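Local coordinates for vascular protein tyrosine phosphatase 1 (Rattus norvegicus, PDB 3I36) that probably catalyses the hydrolysis of phosphotyrosine in other proteins, as the phosphatase catalytic domain of a receptor-type enzyme, at residues Asn74-Asn77 / Asn78-Pro81; Pro122-Leu125 / Lys126-Trp129; Glu48-Glu51 / Asp52-Leu55; Tyr104-Tyr108 / His109-Asp113. All blocks are in the same frame, centred on the assembly; numbering follows the deposited sequence.

Contact 1 of 4, residues Asn74-Asn77 / Asn78-Pro81; sequences NRYN and NVLP
The type I beta turn from Y76 to V79 closes the phosphotyrosine-recognition loop, which carries the K-N-R-Y motif of classical tyrosine phosphatases and there forms a wall of the phosphotyrosine pocket. V79 N donates to Y76 O at 3.0 Å, and the nearly straight bond (163° at the hydrogen) comes in from well above the carbonyl plane. Beside this bond V79 CG2 rests against Y76 CB (3.9 Å), close to where the tyrosine side chain leaves the backbone, and N78 OD1 lies 3.6 Å from the same carbon. Water 1 also bridges the turn, accepting from Y76 N at 2.8 Å and placed to donate to V79 O. On the other arm L80, with CG anti to its carbonyl carbon (chi1 -53°), straddles N77 O, 3.4 Å from CG, and sends CD2 tightly up to N74 ND2 (3.2 Å); these two side chains cross at about a right angle. The amide of N74 is held by Y99 OH and N101 ND2 at OD1 and by A65 O at ND2. L80 leans on helix 63-66, Y76 touches A246 and V79 touches V248 of the probable substrate-binding loop, and in the chain the turn follows helix 68-71 and precedes strand 86-88.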
loop_
_atom_site.group_PDB
_atom_site.type_symbol
_atom_site.label_atom_id
_atom_site.label_comp_id
_atom_site.label_asym_id
_atom_site.label_seq_id
_atom_site.Cartn_x
_atom_site.Cartn_y
_atom_site.Cartn_z
ATOM N N ASN A 74 11.004 -7.666 10.498
ATOM C CA ASN A 74 10.789 -6.291 10.091
ATOM C C ASN A 74 11.912 -5.826 9.203
ATOM O O ASN A 74 13.083 -5.960 9.552
ATOM C CB ASN A 74 10.717 -5.396 11.311
ATOM C CG ASN A 74 9.606 -5.789 12.228
ATOM O OD1 ASN A 74 8.513 -6.102 11.777
ATOM N ND2 ASN A 74 9.877 -5.778 13.523
ATOM N N ARG A 75 11.554 -5.289 8.049
ATOM C CA ARG A 75 12.553 -4.805 7.128
ATOM C C ARG A 75 13.285 -3.622 7.724
ATOM O O ARG A 75 14.511 -3.539 7.672
ATOM C CB ARG A 75 11.901 -4.391 5.816
ATOM C CG ARG A 75 12.900 -3.826 4.804
ATOM C CD ARG A 75 12.256 -3.666 3.425
ATOM N NE ARG A 75 12.024 -4.959 2.775
ATOM C CZ ARG A 75 12.983 -5.687 2.217
ATOM N NH1 ARG A 75 14.246 -5.249 2.229
ATOM N NH2 ARG A 75 12.693 -6.847 1.650
ATOM N N TYR A 76 12.522 -2.694 8.285
ATOM C CA TYR A 76 13.104 -1.521 8.943
ATOM C C TYR A 76 12.672 -1.481 10.390
ATOM O O TYR A 76 11.493 -1.616 10.691
ATOM C CB TYR A 76 12.649 -0.241 8.237
ATOM C CG TYR A 76 12.960 -0.270 6.771
ATOM C CD1 TYR A 76 14.273 -0.145 6.322
ATOM C CD2 TYR A 76 11.954 -0.442 5.829
ATOM C CE1 TYR A 76 14.570 -0.179 4.991
ATOM C CE2 TYR A 76 12.247 -0.484 4.479
ATOM C CZ TYR A 76 13.557 -0.351 4.067
ATOM O OH TYR A 76 13.862 -0.395 2.726
ATOM N N ASN A 77 13.630 -1.291 11.286
ATOM C CA ASN A 77 13.343 -1.349 12.714
ATOM C C ASN A 77 12.406 -0.241 13.178
ATOM O O ASN A 77 11.787 -0.339 14.237
ATOM C CB ASN A 77 14.647 -1.295 13.510
ATOM C CG ASN A 77 14.448 -1.664 14.962
ATOM O OD1 ASN A 77 13.571 -2.463 15.295
ATOM N ND2 ASN A 77 15.258 -1.078 15.841
ATOM N N ASN A 78 12.300 0.817 12.385
ATOM C CA ASN A 78 11.433 1.933 12.745
ATOM C C ASN A 78 10.160 1.967 11.915
ATOM O O ASN A 78 9.439 2.962 11.888
ATOM C CB ASN A 78 12.178 3.264 12.643
ATOM C CG ASN A 78 12.570 3.607 11.220
ATOM O OD1 ASN A 78 12.615 2.739 10.341
ATOM N ND2 ASN A 78 12.864 4.886 10.984
ATOM N N VAL A 79 9.887 0.875 11.219
ATOM C CA VAL A 79 8.598 0.738 10.575
ATOM C C VAL A 79 7.930 -0.512 11.092
ATOM O O VAL A 79 8.115 -1.612 10.565
ATOM C CB VAL A 79 8.720 0.697 9.057
ATOM C CG1 VAL A 79 7.343 0.552 8.442
ATOM C CG2 VAL A 79 9.410 1.979 8.559
ATOM N N LEU A 80 7.187 -0.337 12.172
ATOM C CA LEU A 80 6.603 -1.466 12.868
ATOM C C LEU A 80 5.104 -1.318 12.865
ATOM O O LEU A 80 4.587 -0.241 13.131
ATOM C CB LEU A 80 7.077 -1.499 14.311
ATOM C CG LEU A 80 8.592 -1.462 14.457
ATOM C CD1 LEU A 80 8.939 -1.523 15.930
ATOM C CD2 LEU A 80 9.234 -2.623 13.699
ATOM N N PRO A 81 4.407 -2.422 12.610
ATOM C CA PRO A 81 2.947 -2.397 12.583
ATOM C C PRO A 81 2.403 -2.152 13.986
ATOM O O PRO A 81 2.870 -2.758 14.951
ATOM C CB PRO A 81 2.591 -3.809 12.123
ATOM C CG PRO A 81 3.787 -4.674 12.588
ATOM C CD PRO A 81 4.953 -3.749 12.277
HETATM O O HOH W 1 9.739 -2.636 8.332
#

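Contact 2 of 4, residues Pro122-Leu125 / Lys126-Trp129; sequences PNTL and KDFW
D127 folds back over T124 at the start of a helix, its CB 3.3 Å from T124 O and its carboxylate lying alongside the threonine, with OD2 4.2 Å from T124 CB. Chi1 of -71° sets the acid beside its own backbone N, turned back toward the start of the chain segment. There water 4 donates both to D127 OD2 and to N123 O, while water 3 links N123 O to D127 N, accepting from that amide at 3.0 Å; it thus stands between that N-H and the carbonyl four residues back, where a direct helical bond would otherwise lie. T124 occupies the N-cap position, but its OG1 accepts L121 N and makes no capping bond. F128 CG stands anti to the backbone N (chi1 -179°), and CB of F128 sits 3.3 Å from L125 O. The F128 ring sends CD2 over one face of the W129 indole, 4.0 Å above its plane and offset toward the rim, while W129 CD1 lies 3.3 Å from L125 O as well. That carbonyl accepts W129 N at 3.0 Å, just as T124 O accepts F128 N at 2.7 Å. The D-F-W sequence is a familiar motif of classical tyrosine phosphatases. Here it roots helix 125-134 after strand 114-117: W129 packs on strand 169-178, stacks with Y166 and binds Y157 O, and F128 meets Y157 and P120.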
loop_
_atom_site.group_PDB
_atom_site.type_symbol
_atom_site.label_atom_id
_atom_site.label_comp_id
_atom_site.label_asym_id
_atom_site.label_seq_id
_atom_site.Cartn_x
_atom_site.Cartn_y
_atom_site.Cartn_z
ATOM N N PRO A 122 13.837 -12.247 2.763
ATOM C CA PRO A 122 14.025 -13.664 2.446
ATOM C C PRO A 122 13.399 -14.544 3.510
ATOM O O PRO A 122 12.828 -15.590 3.181
ATOM C CB PRO A 122 15.546 -13.824 2.441
ATOM C CG PRO A 122 16.051 -12.477 2.051
ATOM C CD PRO A 122 15.109 -11.503 2.735
ATOM N N ASN A 123 13.472 -14.116 4.765
ATOM C CA ASN A 123 12.926 -14.920 5.858
ATOM C C ASN A 123 11.440 -14.690 6.108
ATOM O O ASN A 123 10.857 -15.315 6.992
ATOM C CB ASN A 123 13.696 -14.676 7.161
ATOM C CG ASN A 123 13.617 -13.227 7.612
ATOM O OD1 ASN A 123 13.788 -12.317 6.808
ATOM N ND2 ASN A 123 13.372 -13.013 8.892
ATOM N N THR A 124 10.812 -13.800 5.344
ATOM C CA THR A 124 9.372 -13.608 5.550
ATOM C C THR A 124 8.585 -13.928 4.308
ATOM O O THR A 124 7.416 -13.603 4.232
ATOM C CB THR A 124 9.006 -12.172 6.007
ATOM O OG1 THR A 124 9.262 -11.240 4.948
ATOM C CG2 THR A 124 9.811 -11.782 7.237
ATOM N N LEU A 125 9.225 -14.561 3.332
ATOM C CA LEU A 125 8.525 -14.885 2.097
ATOM C C LEU A 125 7.347 -15.803 2.385
ATOM O O LEU A 125 6.245 -15.597 1.873
ATOM C CB LEU A 125 9.464 -15.526 1.081
ATOM C CG LEU A 125 10.580 -14.652 0.516
ATOM C CD1 LEU A 125 11.290 -15.407 -0.596
ATOM C CD2 LEU A 125 10.033 -13.308 0.019
ATOM N N LYS A 126 7.573 -16.820 3.205
ATOM C CA LYS A 126 6.501 -17.762 3.527
ATOM C C LYS A 126 5.388 -17.026 4.243
ATOM O O LYS A 126 4.204 -17.201 3.942
ATOM C CB LYS A 126 7.023 -18.915 4.381
ATOM C CG LYS A 126 8.024 -19.796 3.665
ATOM C CD LYS A 126 8.332 -21.026 4.499
ATOM C CE LYS A 126 9.553 -21.753 3.958
ATOM N NZ LYS A 126 10.018 -22.815 4.891
ATOM N N ASP A 127 5.780 -16.175 5.182
ATOM C CA ASP A 127 4.818 -15.367 5.910
ATOM C C ASP A 127 4.015 -14.502 4.950
ATOM O O ASP A 127 2.802 -14.365 5.084
ATOM C CB ASP A 127 5.558 -14.447 6.868
ATOM C CG ASP A 127 6.172 -15.194 8.028
ATOM O OD1 ASP A 127 5.840 -16.391 8.227
ATOM O OD2 ASP A 127 6.974 -14.571 8.736
ATOM N N PHE A 128 4.712 -13.906 3.990
ATOM C CA PHE A 128 4.069 -13.038 3.030
ATOM C C PHE A 128 2.976 -13.783 2.285
ATOM O O PHE A 128 1.835 -13.322 2.209
ATOM C CB PHE A 128 5.101 -12.510 2.046
ATOM C CG PHE A 128 4.541 -11.590 1.022
ATOM C CD1 PHE A 128 4.448 -10.228 1.268
ATOM C CD2 PHE A 128 4.116 -12.079 -0.203
ATOM C CE1 PHE A 128 3.943 -9.365 0.295
ATOM C CE2 PHE A 128 3.602 -11.229 -1.166
ATOM C CZ PHE A 128 3.514 -9.868 -0.913
ATOM N N TRP A 129 3.319 -14.933 1.724
ATOM C CA TRP A 129 2.328 -15.702 0.986
ATOM C C TRP A 129 1.249 -16.276 1.889
ATOM O O TRP A 129 0.103 -16.445 1.472
ATOM C CB TRP A 129 2.992 -16.779 0.141
ATOM C CG TRP A 129 3.660 -16.165 -1.026
ATOM C CD1 TRP A 129 4.995 -15.953 -1.191
ATOM C CD2 TRP A 129 3.012 -15.605 -2.168
ATOM N NE1 TRP A 129 5.227 -15.322 -2.394
ATOM C CE2 TRP A 129 4.024 -15.097 -3.014
ATOM C CE3 TRP A 129 1.674 -15.494 -2.570
ATOM C CZ2 TRP A 129 3.739 -14.487 -4.234
ATOM C CZ3 TRP A 129 1.390 -14.879 -3.780
ATOM C CH2 TRP A 129 2.418 -14.389 -4.600
HETATM O O HOH W 2 10.727 -17.178 3.928
HETATM O O HOH W 3 8.518 -16.524 6.262
HETATM O O HOH W 4 9.232 -15.391 9.454
#

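Contact 3 of 4, residues Glu48-Glu51 / Asp52-Leu55; sequences EEYE and DLKL
E51 and K54 lie side by side and point the same way, joined by a salt bridge in which K54 NZ reaches E51 OE2 at 2.7 Å on the syn side, 15° out of the carboxylate plane. The glutamate gets there by bending at chi2 (68°) and the lysine by a matching bend at chi3 (61°), which also lays K54 CE 3.1 Å from E51 OE2. Water 5 closes the ring, donating to E51 OE1 and accepting from K54 NZ at 2.6 Å. Behind this surface pair, K54 N binds E51 O, three residues back, from well above the carbonyl plane. This is the fraying C-terminal turn of helix 28-53: D52 N still bonds E48 O at 2.9 Å, but L53 N is divided weakly between E49 O and Y50 O. D52 tucks its carboxylate carbon CG 3.3 Å from E48 O. On the flank turned into the protein, L53 CD1 approaches the Y50 ring obliquely, 4.5 Å from its CD1. Farther out, Y50 OH is fixed by V287 O and its ring meets Y293, L53 settles among Y273, V276 and Y293, and E49 reaches the hydroxyls of Y34 and Y293 with its two carboxylate oxygens.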
loop_
_atom_site.group_PDB
_atom_site.type_symbol
_atom_site.label_atom_id
_atom_site.label_comp_id
_atom_site.label_asym_id
_atom_site.label_seq_id
_atom_site.Cartn_x
_atom_site.Cartn_y
_atom_site.Cartn_z
ATOM N N GLU A 48 2.417 22.553 6.786
ATOM C CA GLU A 48 1.745 22.665 8.070
ATOM C C GLU A 48 0.802 21.490 8.309
ATOM O O GLU A 48 0.754 20.924 9.406
ATOM C CB GLU A 48 0.961 23.974 8.148
ATOM C CG GLU A 48 0.273 24.186 9.486
ATOM C CD GLU A 48 -0.413 25.541 9.569
ATOM O OE1 GLU A 48 -0.958 25.996 8.540
ATOM O OE2 GLU A 48 -0.396 26.150 10.659
ATOM N N GLU A 49 0.041 21.132 7.283
ATOM C CA GLU A 49 -0.882 20.010 7.413
ATOM C C GLU A 49 -0.082 18.761 7.706
ATOM O O GLU A 49 -0.427 17.970 8.581
ATOM C CB GLU A 49 -1.674 19.813 6.124
ATOM C CG GLU A 49 -2.753 20.834 5.923
ATOM C CD GLU A 49 -3.491 20.636 4.618
ATOM O OE1 GLU A 49 -4.169 21.583 4.185
ATOM O OE2 GLU A 49 -3.385 19.538 4.030
ATOM N N TYR A 50 1.001 18.592 6.958
ATOM C CA TYR A 50 1.795 17.390 7.067
ATOM C C TYR A 50 2.488 17.332 8.425
ATOM O O TYR A 50 2.603 16.268 9.027
ATOM C CB TYR A 50 2.811 17.341 5.928
ATOM C CG TYR A 50 3.495 16.017 5.847
ATOM C CD1 TYR A 50 2.809 14.887 5.416
ATOM C CD2 TYR A 50 4.823 15.887 6.218
ATOM C CE1 TYR A 50 3.438 13.660 5.356
ATOM C CE2 TYR A 50 5.456 14.677 6.159
ATOM C CZ TYR A 50 4.759 13.566 5.733
ATOM O OH TYR A 50 5.404 12.372 5.682
ATOM N N GLU A 51 2.931 18.484 8.918
ATOM C CA GLU A 51 3.553 18.548 10.235
ATOM C C GLU A 51 2.540 18.191 11.311
ATOM O O GLU A 51 2.866 17.542 12.308
ATOM C CB GLU A 51 4.127 19.942 10.492
ATOM C CG GLU A 51 4.586 20.171 11.928
ATOM C CD GLU A 51 5.810 19.350 12.304
ATOM O OE1 GLU A 51 6.438 18.736 11.412
ATOM O OE2 GLU A 51 6.149 19.320 13.504
ATOM N N ASP A 52 1.297 18.597 11.095
ATOM C CA ASP A 52 0.212 18.270 12.026
ATOM C C ASP A 52 -0.044 16.779 12.097
ATOM O O ASP A 52 -0.551 16.272 13.095
ATOM C CB ASP A 52 -1.076 18.966 11.601
ATOM C CG ASP A 52 -1.126 20.399 12.049
ATOM O OD1 ASP A 52 -0.285 20.788 12.890
ATOM O OD2 ASP A 52 -2.006 21.131 11.562
ATOM N N LEU A 53 0.299 16.082 11.023
ATOM C CA LEU A 53 0.145 14.638 10.978
ATOM C C LEU A 53 1.303 13.909 11.665
ATOM O O LEU A 53 1.206 12.715 11.949
ATOM C CB LEU A 53 0.047 14.181 9.525
ATOM C CG LEU A 53 -1.270 14.557 8.832
ATOM C CD1 LEU A 53 -1.180 14.264 7.353
ATOM C CD2 LEU A 53 -2.434 13.806 9.466
ATOM N N LYS A 54 2.378 14.632 11.940
ATOM C CA LYS A 54 3.644 14.002 12.305
ATOM C C LYS A 54 3.530 12.955 13.412
ATOM O O LYS A 54 4.100 11.864 13.317
ATOM C CB LYS A 54 4.676 15.064 12.707
ATOM C CG LYS A 54 6.072 14.498 12.915
ATOM C CD LYS A 54 7.107 15.599 13.189
ATOM C CE LYS A 54 6.768 16.379 14.443
ATOM N NZ LYS A 54 7.740 17.485 14.695
ATOM N N LEU A 55 2.798 13.293 14.464
ATOM C CA LEU A 55 2.760 12.457 15.660
ATOM C C LEU A 55 1.568 11.526 15.664
ATOM O O LEU A 55 1.362 10.765 16.611
ATOM C CB LEU A 55 2.720 13.316 16.917
ATOM C CG LEU A 55 3.841 14.346 17.039
ATOM C CD1 LEU A 55 3.647 15.168 18.312
ATOM C CD2 LEU A 55 5.183 13.661 17.058
HETATM O O HOH W 5 8.844 17.939 12.330
#

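Contact 4 of 4, residues Tyr104-Tyr108 / His109-Asp113; sequences YMPGY and HSKKD
K112 lies over one face of the Y104 ring. Its CE sits almost exactly on the ring normal, 3.9 Å from the centroid, in a CH-pi contact, and NZ follows at 4.5 Å in a cation-pi one; the extended chain carries CG across the rim at Y104 CD1 (3.8 Å). The second aromatic contact is T-shaped: Y108 aims its edge at the H109 face, with planes at 81° and CD2 of Y108 standing above the centre of the imidazole. Y262 meets H109 edge-to-face and the Y108 ring with planes at about 20°, and Y108 OH is bound by E267. Hydrogen bonds hold the middle of the loop. G107 N donates to S110 O at 2.9 Å, nearly straight along the C=O axis, and the same carbonyl accepts D113 N, closing the type I turn S110-D113. The carboxylate of D113 folds back into the loop: OD1 accepts H109 N and S110 N, both at 2.9 Å, and also presses on G107 CA (3.0 Å), while OD2 receives the S110 hydroxyl from above the carboxylate plane. S110 OG in turn accepts K112 N, an ST turn. CA-H...O contacts from P106 to S110 O and K111 O complete the polar set. Together these bonds form the folded connection of a beta hairpin, joining edge strand 102-105 to its antiparallel partner 114-117 in the phosphatase sheet.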
loop_
_atom_site.group_PDB
_atom_site.type_symbol
_atom_site.label_atom_id
_atom_site.label_comp_id
_atom_site.label_asym_id
_atom_site.label_seq_id
_atom_site.Cartn_x
_atom_site.Cartn_y
_atom_site.Cartn_z
ATOM N N TYR A 104 -3.834 -3.717 8.367
ATOM C CA TYR A 104 -5.027 -3.420 7.602
ATOM C C TYR A 104 -5.138 -1.919 7.534
ATOM O O TYR A 104 -5.025 -1.243 8.544
ATOM C CB TYR A 104 -6.254 -3.966 8.301
ATOM C CG TYR A 104 -6.228 -5.452 8.435
ATOM C CD1 TYR A 104 -6.527 -6.272 7.355
ATOM C CD2 TYR A 104 -5.905 -6.044 9.646
ATOM C CE1 TYR A 104 -6.499 -7.659 7.487
ATOM C CE2 TYR A 104 -5.882 -7.405 9.788
ATOM C CZ TYR A 104 -6.181 -8.211 8.709
ATOM O OH TYR A 104 -6.141 -9.575 8.872
ATOM N N MET A 105 -5.374 -1.402 6.340
ATOM C CA MET A 105 -5.552 0.024 6.170
ATOM C C MET A 105 -6.939 0.221 5.609
ATOM O O MET A 105 -7.327 -0.443 4.639
ATOM C CB MET A 105 -4.508 0.580 5.201
ATOM C CG MET A 105 -3.129 0.001 5.424
ATOM S SD MET A 105 -2.414 0.500 7.003
ATOM C CE MET A 105 -2.753 2.255 6.834
ATOM N N PRO A 106 -7.698 1.128 6.219
ATOM C CA PRO A 106 -9.012 1.371 5.643
ATOM C C PRO A 106 -8.890 1.930 4.239
ATOM O O PRO A 106 -7.953 2.674 3.869
ATOM C CB PRO A 106 -9.624 2.413 6.592
ATOM C CG PRO A 106 -8.858 2.198 7.899
ATOM C CD PRO A 106 -7.470 1.922 7.438
ATOM N N GLY A 107 -9.872 1.558 3.440
ATOM C CA GLY A 107 -10.061 2.209 2.175
ATOM C C GLY A 107 -11.313 3.040 2.300
ATOM O O GLY A 107 -11.857 3.251 3.390
ATOM N N TYR A 108 -11.781 3.507 1.167
ATOM C CA TYR A 108 -13.003 4.282 1.151
ATOM C C TYR A 108 -14.186 3.476 1.696
ATOM O O TYR A 108 -15.022 4.005 2.419
ATOM C CB TYR A 108 -13.287 4.736 -0.268
ATOM C CG TYR A 108 -14.487 5.638 -0.345
ATOM C CD1 TYR A 108 -14.385 6.969 0.012
ATOM C CD2 TYR A 108 -15.711 5.156 -0.772
ATOM C CE1 TYR A 108 -15.474 7.807 -0.050
ATOM C CE2 TYR A 108 -16.819 6.003 -0.863
ATOM C CZ TYR A 108 -16.685 7.318 -0.492
ATOM O OH TYR A 108 -17.760 8.167 -0.556
ATOM N N HIS A 109 -14.228 2.189 1.371
ATOM C CA HIS A 109 -15.386 1.355 1.672
ATOM C C HIS A 109 -15.351 0.598 2.988
ATOM O O HIS A 109 -16.391 0.405 3.623
ATOM C CB HIS A 109 -15.658 0.409 0.511
ATOM C CG HIS A 109 -15.998 1.132 -0.748
ATOM N ND1 HIS A 109 -15.068 1.394 -1.730
ATOM C CD2 HIS A 109 -17.153 1.707 -1.159
ATOM C CE1 HIS A 109 -15.642 2.073 -2.707
ATOM N NE2 HIS A 109 -16.907 2.276 -2.385
ATOM N N SER A 110 -14.175 0.162 3.415
ATOM C CA SER A 110 -14.139 -0.619 4.635
ATOM C C SER A 110 -12.783 -0.556 5.295
ATOM O O SER A 110 -11.788 -0.182 4.681
ATOM C CB SER A 110 -14.473 -2.078 4.350
ATOM O OG SER A 110 -13.260 -2.787 4.108
ATOM N N LYS A 111 -12.776 -0.939 6.561
ATOM C CA LYS A 111 -11.609 -0.837 7.404
ATOM C C LYS A 111 -10.522 -1.786 6.917
ATOM O O LYS A 111 -9.359 -1.648 7.269
ATOM C CB LYS A 111 -12.015 -1.184 8.840
ATOM C CG LYS A 111 -10.939 -0.968 9.886
ATOM C CD LYS A 111 -11.473 -1.245 11.292
ATOM C CE LYS A 111 -11.413 -2.721 11.649
ATOM N NZ LYS A 111 -11.743 -2.944 13.091
ATOM N N LYS A 112 -10.893 -2.766 6.107
ATOM C CA LYS A 112 -9.892 -3.734 5.668
ATOM C C LYS A 112 -9.725 -3.777 4.155
ATOM O O LYS A 112 -9.354 -4.810 3.589
ATOM C CB LYS A 112 -10.235 -5.120 6.200
ATOM C CG LYS A 112 -10.171 -5.251 7.712
ATOM C CD LYS A 112 -10.357 -6.712 8.117
ATOM C CE LYS A 112 -9.993 -6.948 9.570
ATOM N NZ LYS A 112 -10.188 -8.376 9.941
ATOM N N ASP A 113 -9.972 -2.648 3.504
ATOM C CA ASP A 113 -9.839 -2.590 2.049
ATOM C C ASP A 113 -8.427 -2.884 1.614
ATOM O O ASP A 113 -8.198 -3.365 0.509
ATOM C CB ASP A 113 -10.237 -1.219 1.525
ATOM C CG ASP A 113 -11.720 -0.997 1.596
ATOM O OD1 ASP A 113 -12.136 0.157 1.422
ATOM O OD2 ASP A 113 -12.454 -1.985 1.842
#

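All four contacts are only partly buried. Contact 1 is the one that touches the probable substrate-binding loop, and works through backbone, water and apolar packing, with a buried asparagine fixed from outside. Contact 2, whose nearest atoms are about 5 Å from those of contact 1, sends two aromatics inward and leaves its helix start outside. Contacts 2 and 3, on opposite sides of the chain's centre, sit at opposite ends of their helices: contact 2 at the first turn of helix 125-134, served by waters, contact 3 at the last of helix 28-53, with a salt bridge. Contact 4 relies on ring contacts and a multiply bonded carboxylate; strand 114-117 leads from it to contact 2.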